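Endo alpha-1,4 polygalactosaminidase (Neosartorya fumigata, PDB 6OJ1) is an endo-alpha-1,4-galactosaminidase that hydrolyses galactosamine-containing polysaccharide and thereby disrupts microbial biofilms. Local coordinates at residues 92-106 with 119-133. Sequence-based numbering, arbitrary orientation.
Sequences ENWRPDKDKFKDSDL and LNISSANVRQIMLDR. With NAG (2-acetamido-2-deoxy-beta-D-glucopyranose), chain C; EDO (1,2-ethanediol), chain G.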
# COMPACT_ATOMS: atom_id res chain seq x y z
N GLU A 92 12.80 8.02 -1.03
CA GLU A 92 13.02 7.97 0.42
C GLU A 92 14.52 7.91 0.65
O GLU A 92 15.16 6.95 0.21
CB GLU A 92 12.35 6.73 1.03
CG GLU A 92 10.86 6.61 0.77
CD GLU A 92 10.37 5.18 0.91
OE1 GLU A 92 10.87 4.30 0.20
OE2 GLU A 92 9.47 4.95 1.75
N ASN A 93 15.07 8.91 1.34
CA ASN A 93 16.52 9.02 1.39
C ASN A 93 17.17 8.05 2.36
O ASN A 93 18.39 8.09 2.52
CB ASN A 93 16.95 10.46 1.73
CG ASN A 93 16.71 10.85 3.19
OD1 ASN A 93 16.17 10.08 3.99
ND2 ASN A 93 17.11 12.07 3.53
N TRP A 94 16.40 7.17 2.99
CA TRP A 94 16.99 6.17 3.88
C TRP A 94 17.05 4.78 3.28
O TRP A 94 17.50 3.85 3.96
CB TRP A 94 16.22 6.12 5.20
CG TRP A 94 14.78 5.73 5.08
CD1 TRP A 94 14.24 4.48 5.28
CD2 TRP A 94 13.68 6.59 4.77
NE1 TRP A 94 12.88 4.52 5.09
CE2 TRP A 94 12.51 5.80 4.79
CE3 TRP A 94 13.56 7.95 4.47
CZ2 TRP A 94 11.24 6.33 4.52
CZ3 TRP A 94 12.30 8.48 4.20
CH2 TRP A 94 11.16 7.67 4.23
N ARG A 95 16.67 4.61 2.01
CA ARG A 95 16.66 3.26 1.45
C ARG A 95 18.04 2.89 0.94
O ARG A 95 18.83 3.76 0.56
CB ARG A 95 15.65 3.15 0.31
CG ARG A 95 14.21 3.46 0.71
CD ARG A 95 13.77 2.60 1.89
NE ARG A 95 12.35 2.76 2.10
CZ ARG A 95 11.64 2.06 2.99
NH1 ARG A 95 10.34 2.30 3.10
NH2 ARG A 95 12.23 1.15 3.74
N PRO A 96 18.38 1.59 0.94
CA PRO A 96 19.72 1.18 0.51
C PRO A 96 19.97 1.34 -0.97
O PRO A 96 21.14 1.29 -1.39
CB PRO A 96 19.81 -0.29 0.95
CG PRO A 96 18.39 -0.72 1.19
CD PRO A 96 17.65 0.51 1.63
N ASP A 97 18.92 1.55 -1.78
CA ASP A 97 19.07 1.82 -3.20
C ASP A 97 18.85 3.28 -3.54
O ASP A 97 18.63 3.61 -4.71
CB ASP A 97 18.14 0.93 -4.03
CG ASP A 97 16.64 1.19 -3.76
OD1 ASP A 97 16.30 2.02 -2.89
OD2 ASP A 97 15.79 0.56 -4.43
N LYS A 98 18.94 4.18 -2.55
CA LYS A 98 18.62 5.58 -2.83
C LYS A 98 19.57 6.18 -3.85
O LYS A 98 19.19 7.09 -4.60
CB LYS A 98 18.64 6.42 -1.56
CG LYS A 98 19.97 6.38 -0.85
CD LYS A 98 20.41 7.76 -0.42
CE LYS A 98 21.37 7.70 0.76
NZ LYS A 98 22.69 7.12 0.42
N ASP A 99 20.81 5.68 -3.91
CA ASP A 99 21.79 6.27 -4.82
C ASP A 99 21.55 5.91 -6.28
O ASP A 99 22.23 6.46 -7.16
CB ASP A 99 23.19 5.87 -4.40
CG ASP A 99 23.58 6.45 -3.05
OD1 ASP A 99 23.48 7.69 -2.88
OD2 ASP A 99 23.94 5.68 -2.16
N LYS A 100 20.61 5.00 -6.56
CA LYS A 100 20.27 4.73 -7.96
C LYS A 100 19.53 5.88 -8.61
O LYS A 100 19.57 6.02 -9.84
CB LYS A 100 19.40 3.48 -8.06
CG LYS A 100 20.11 2.18 -7.61
CD LYS A 100 19.13 1.00 -7.65
CE LYS A 100 19.83 -0.34 -7.36
NZ LYS A 100 18.86 -1.48 -7.40
N PHE A 101 18.82 6.68 -7.81
CA PHE A 101 18.00 7.76 -8.36
C PHE A 101 18.85 8.91 -8.88
O PHE A 101 19.85 9.29 -8.26
CB PHE A 101 17.02 8.27 -7.31
CG PHE A 101 15.99 7.27 -6.90
CD1 PHE A 101 16.25 6.35 -5.90
CD2 PHE A 101 14.74 7.27 -7.51
CE1 PHE A 101 15.29 5.42 -5.53
CE2 PHE A 101 13.77 6.34 -7.14
CZ PHE A 101 14.04 5.42 -6.15
N LYS A 102 18.45 9.47 -10.01
CA LYS A 102 19.14 10.62 -10.59
C LYS A 102 18.48 11.91 -10.14
O LYS A 102 17.30 11.92 -9.77
CB LYS A 102 19.14 10.54 -12.12
CG LYS A 102 19.88 9.32 -12.69
CD LYS A 102 19.64 9.26 -14.21
CE LYS A 102 20.41 8.12 -14.88
NZ LYS A 102 20.26 8.20 -16.36
N ASP A 103 19.23 13.01 -10.22
CA ASP A 103 18.68 14.31 -9.89
C ASP A 103 17.42 14.59 -10.70
O ASP A 103 16.43 15.11 -10.17
CB ASP A 103 19.72 15.42 -10.10
CG ASP A 103 20.18 15.55 -11.56
OD1 ASP A 103 20.00 14.60 -12.35
OD2 ASP A 103 20.75 16.61 -11.91
N SER A 104 17.42 14.19 -11.98
CA SER A 104 16.27 14.43 -12.85
C SER A 104 15.08 13.54 -12.52
O SER A 104 13.99 13.78 -13.05
CB SER A 104 16.69 14.23 -14.31
OG SER A 104 17.33 12.97 -14.48
N ASP A 105 15.23 12.53 -11.66
CA ASP A 105 14.09 11.73 -11.24
C ASP A 105 13.26 12.41 -10.16
O ASP A 105 12.14 11.97 -9.91
CB ASP A 105 14.54 10.36 -10.70
CG ASP A 105 15.17 9.48 -11.76
OD1 ASP A 105 14.75 9.59 -12.93
OD2 ASP A 105 16.08 8.70 -11.43
N LEU A 106 13.77 13.46 -9.53
CA LEU A 106 13.21 13.96 -8.29
C LEU A 106 12.42 15.24 -8.51
O LEU A 106 12.87 16.15 -9.20
CB LEU A 106 14.31 14.23 -7.26
CG LEU A 106 15.28 13.10 -6.90
CD1 LEU A 106 16.09 13.44 -5.64
CD2 LEU A 106 14.55 11.78 -6.72
N LEU A 119 8.55 11.31 -7.29
CA LEU A 119 9.33 10.77 -8.40
C LEU A 119 8.67 11.07 -9.73
O LEU A 119 7.44 11.12 -9.85
CB LEU A 119 9.48 9.26 -8.28
CG LEU A 119 10.31 8.81 -7.08
CD1 LEU A 119 10.27 7.29 -6.99
CD2 LEU A 119 11.73 9.35 -7.22
N ASN A 120 9.50 11.23 -10.76
CA ASN A 120 8.99 11.19 -12.13
C ASN A 120 8.75 9.73 -12.47
O ASN A 120 9.66 9.00 -12.90
CB ASN A 120 9.95 11.85 -13.10
CG ASN A 120 9.39 11.88 -14.51
OD1 ASN A 120 8.32 11.35 -14.78
ND2 ASN A 120 10.11 12.51 -15.41
N ILE A 121 7.51 9.28 -12.28
CA ILE A 121 7.19 7.87 -12.47
C ILE A 121 7.21 7.47 -13.94
O ILE A 121 7.12 6.27 -14.24
CB ILE A 121 5.83 7.55 -11.82
CG1 ILE A 121 4.72 8.44 -12.41
CG2 ILE A 121 5.94 7.67 -10.28
CD1 ILE A 121 3.32 8.15 -11.81
N SER A 122 7.36 8.42 -14.86
CA SER A 122 7.53 8.09 -16.27
C SER A 122 8.99 7.87 -16.65
O SER A 122 9.27 7.41 -17.77
CB SER A 122 6.96 9.22 -17.14
OG SER A 122 5.59 9.42 -16.86
N SER A 123 9.91 8.21 -15.76
CA SER A 123 11.34 8.05 -16.01
C SER A 123 11.70 6.58 -16.18
O SER A 123 11.35 5.75 -15.33
CB SER A 123 12.13 8.66 -14.85
OG SER A 123 13.42 8.10 -14.79
N ALA A 124 12.45 6.26 -17.26
CA ALA A 124 12.97 4.90 -17.43
C ALA A 124 13.80 4.48 -16.22
O ALA A 124 13.77 3.31 -15.82
CB ALA A 124 13.81 4.80 -18.70
N ASN A 125 14.54 5.42 -15.63
CA ASN A 125 15.39 5.06 -14.50
C ASN A 125 14.56 4.72 -13.27
O ASN A 125 14.86 3.75 -12.55
CB ASN A 125 16.36 6.21 -14.19
CG ASN A 125 17.46 5.79 -13.21
OD1 ASN A 125 18.20 4.83 -13.44
ND2 ASN A 125 17.56 6.52 -12.10
N VAL A 126 13.52 5.52 -12.99
CA VAL A 126 12.62 5.20 -11.89
C VAL A 126 11.96 3.85 -12.12
O VAL A 126 11.89 3.01 -11.21
CB VAL A 126 11.57 6.32 -11.73
CG1 VAL A 126 10.44 5.88 -10.76
CG2 VAL A 126 12.25 7.59 -11.18
N ARG A 127 11.47 3.62 -13.33
CA ARG A 127 10.81 2.35 -13.62
C ARG A 127 11.77 1.17 -13.44
O ARG A 127 11.38 0.13 -12.88
CB ARG A 127 10.21 2.40 -15.02
CG ARG A 127 9.01 3.35 -15.01
CD ARG A 127 8.25 3.29 -16.30
NE ARG A 127 6.99 4.04 -16.21
CZ ARG A 127 5.94 3.77 -16.98
NH1 ARG A 127 6.00 2.77 -17.85
NH2 ARG A 127 4.83 4.49 -16.87
N GLN A 128 13.04 1.33 -13.83
CA GLN A 128 13.99 0.23 -13.65
C GLN A 128 14.28 0.01 -12.17
O GLN A 128 14.44 -1.14 -11.74
CB GLN A 128 15.29 0.49 -14.42
CG GLN A 128 16.28 -0.68 -14.36
CD GLN A 128 15.70 -1.99 -14.89
OE1 GLN A 128 15.29 -2.06 -16.05
NE2 GLN A 128 15.67 -3.02 -14.05
N ILE A 129 14.37 1.08 -11.37
CA ILE A 129 14.55 0.90 -9.93
C ILE A 129 13.37 0.13 -9.34
O ILE A 129 13.55 -0.76 -8.50
CB ILE A 129 14.74 2.26 -9.23
CG1 ILE A 129 16.06 2.91 -9.66
CG2 ILE A 129 14.67 2.11 -7.68
CD1 ILE A 129 16.13 4.40 -9.30
N MET A 130 12.15 0.45 -9.78
CA MET A 130 10.99 -0.28 -9.26
C MET A 130 11.01 -1.74 -9.70
O MET A 130 10.56 -2.61 -8.94
CB MET A 130 9.68 0.39 -9.68
CG MET A 130 9.57 1.83 -9.14
SD MET A 130 10.01 1.96 -7.38
CE MET A 130 10.51 3.69 -7.27
N LEU A 131 11.50 -2.03 -10.90
CA LEU A 131 11.68 -3.43 -11.29
C LEU A 131 12.70 -4.11 -10.40
O LEU A 131 12.51 -5.28 -10.02
CB LEU A 131 12.13 -3.54 -12.75
CG LEU A 131 11.12 -3.11 -13.81
CD1 LEU A 131 11.75 -3.26 -15.17
CD2 LEU A 131 9.86 -3.96 -13.70
N ASP A 132 13.79 -3.42 -10.06
CA ASP A 132 14.76 -3.99 -9.11
C ASP A 132 14.11 -4.27 -7.75
O ASP A 132 14.40 -5.29 -7.11
CB ASP A 132 15.95 -3.04 -8.92
CG ASP A 132 16.81 -2.86 -10.16
OD1 ASP A 132 16.62 -3.58 -11.16
OD2 ASP A 132 17.68 -1.96 -10.12
N ARG A 133 13.24 -3.36 -7.29
CA ARG A 133 12.57 -3.57 -6.01
C ARG A 133 11.58 -4.73 -6.09
O ARG A 133 11.46 -5.50 -5.14
CB ARG A 133 11.87 -2.29 -5.56
CG ARG A 133 12.86 -1.20 -5.08
CD ARG A 133 12.16 0.13 -4.76
NE ARG A 133 13.11 1.12 -4.24
CZ ARG A 133 12.76 2.29 -3.72
NH1 ARG A 133 11.48 2.66 -3.66
NH2 ARG A 133 13.71 3.11 -3.25
C1 NAG C . 9.63 12.56 -16.78
C2 NAG C . 9.93 13.91 -17.41
C3 NAG C . 9.45 13.92 -18.86
C4 NAG C . 10.00 12.74 -19.64
C5 NAG C . 9.80 11.42 -18.89
C6 NAG C . 10.58 10.27 -19.50
C7 NAG C . 10.02 16.02 -16.16
C8 NAG C . 9.22 17.05 -15.41
N2 NAG C . 9.32 14.99 -16.66
O3 NAG C . 9.87 15.14 -19.45
O4 NAG C . 9.28 12.64 -20.87
O5 NAG C . 10.24 11.53 -17.53
O6 NAG C . 11.98 10.42 -19.30
O7 NAG C . 11.23 16.12 -16.31
C1 EDO G . 17.54 -3.45 -4.59
O1 EDO G . 18.20 -2.63 -3.63
C2 EDO G . 16.30 -2.72 -5.06
O2 EDO G . 16.67 -1.54 -5.79
O HOH W 1 11.74 5.15 -2.18
O HOH W 2 14.92 5.79 -2.35
O HOH W 3 20.72 4.60 -11.78
O HOH W 4 12.59 13.78 -15.20
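Leu106 and Leu119 face each other as an antiparallel non-hydrogen-bonded pair, where the strands 106-109 and 116-119 of a small three-stranded sheet begin and end, and Asn120 N donates a hydrogen bond to Asp105 O just beyond it. The loop leading up to Leu106, with two short 3-10 segments, packs along helix 124-140 of this (beta/alpha)-barrel glycoside hydrolase of family GH114. Asp105 ties the loop to the start of that helix. Asp105 OD1 accepts from the N-cap Ser123 OG (2.7 Å), whose oxygen in turn takes Val126 N, an arrangement that probably helps to orient the cap. On Asp105 OD2, the syn lone pair receives Asn125 ND2 (2.7 Å) in a nearly coplanar carboxylate-amide pair, and Lys102 N comes in from above the carboxylate plane. The second N-H of Asn125 ND2 goes to Lys100 O, which holds the amide flat between the two acceptors.

Ile129 CD1 sits over the centre of the Phe101 ring, a CH-pi contact of 3.6 Å to the centroid, while both methyls of Leu119 press on Phe101 CE2 and Met130 CE approaches the ring edge. With CG beside its backbone N (chi1 -73°) and the chain extended to NE, Arg133 carries its guanidinium past this ring to Asp97. The grip is side-on and nearly coplanar: NH2 reaches OD1 of Asp97, and Glu92 joins through a water between its OE1 and Arg133 NH1. Nearer solvent, Lys100 NZ bridges to Asp132 OD2 (3.0 Å). Arg133 NE meets the syn lone pair of Asp97 OD2 at 2.7 Å in a nearly straight bond (178°).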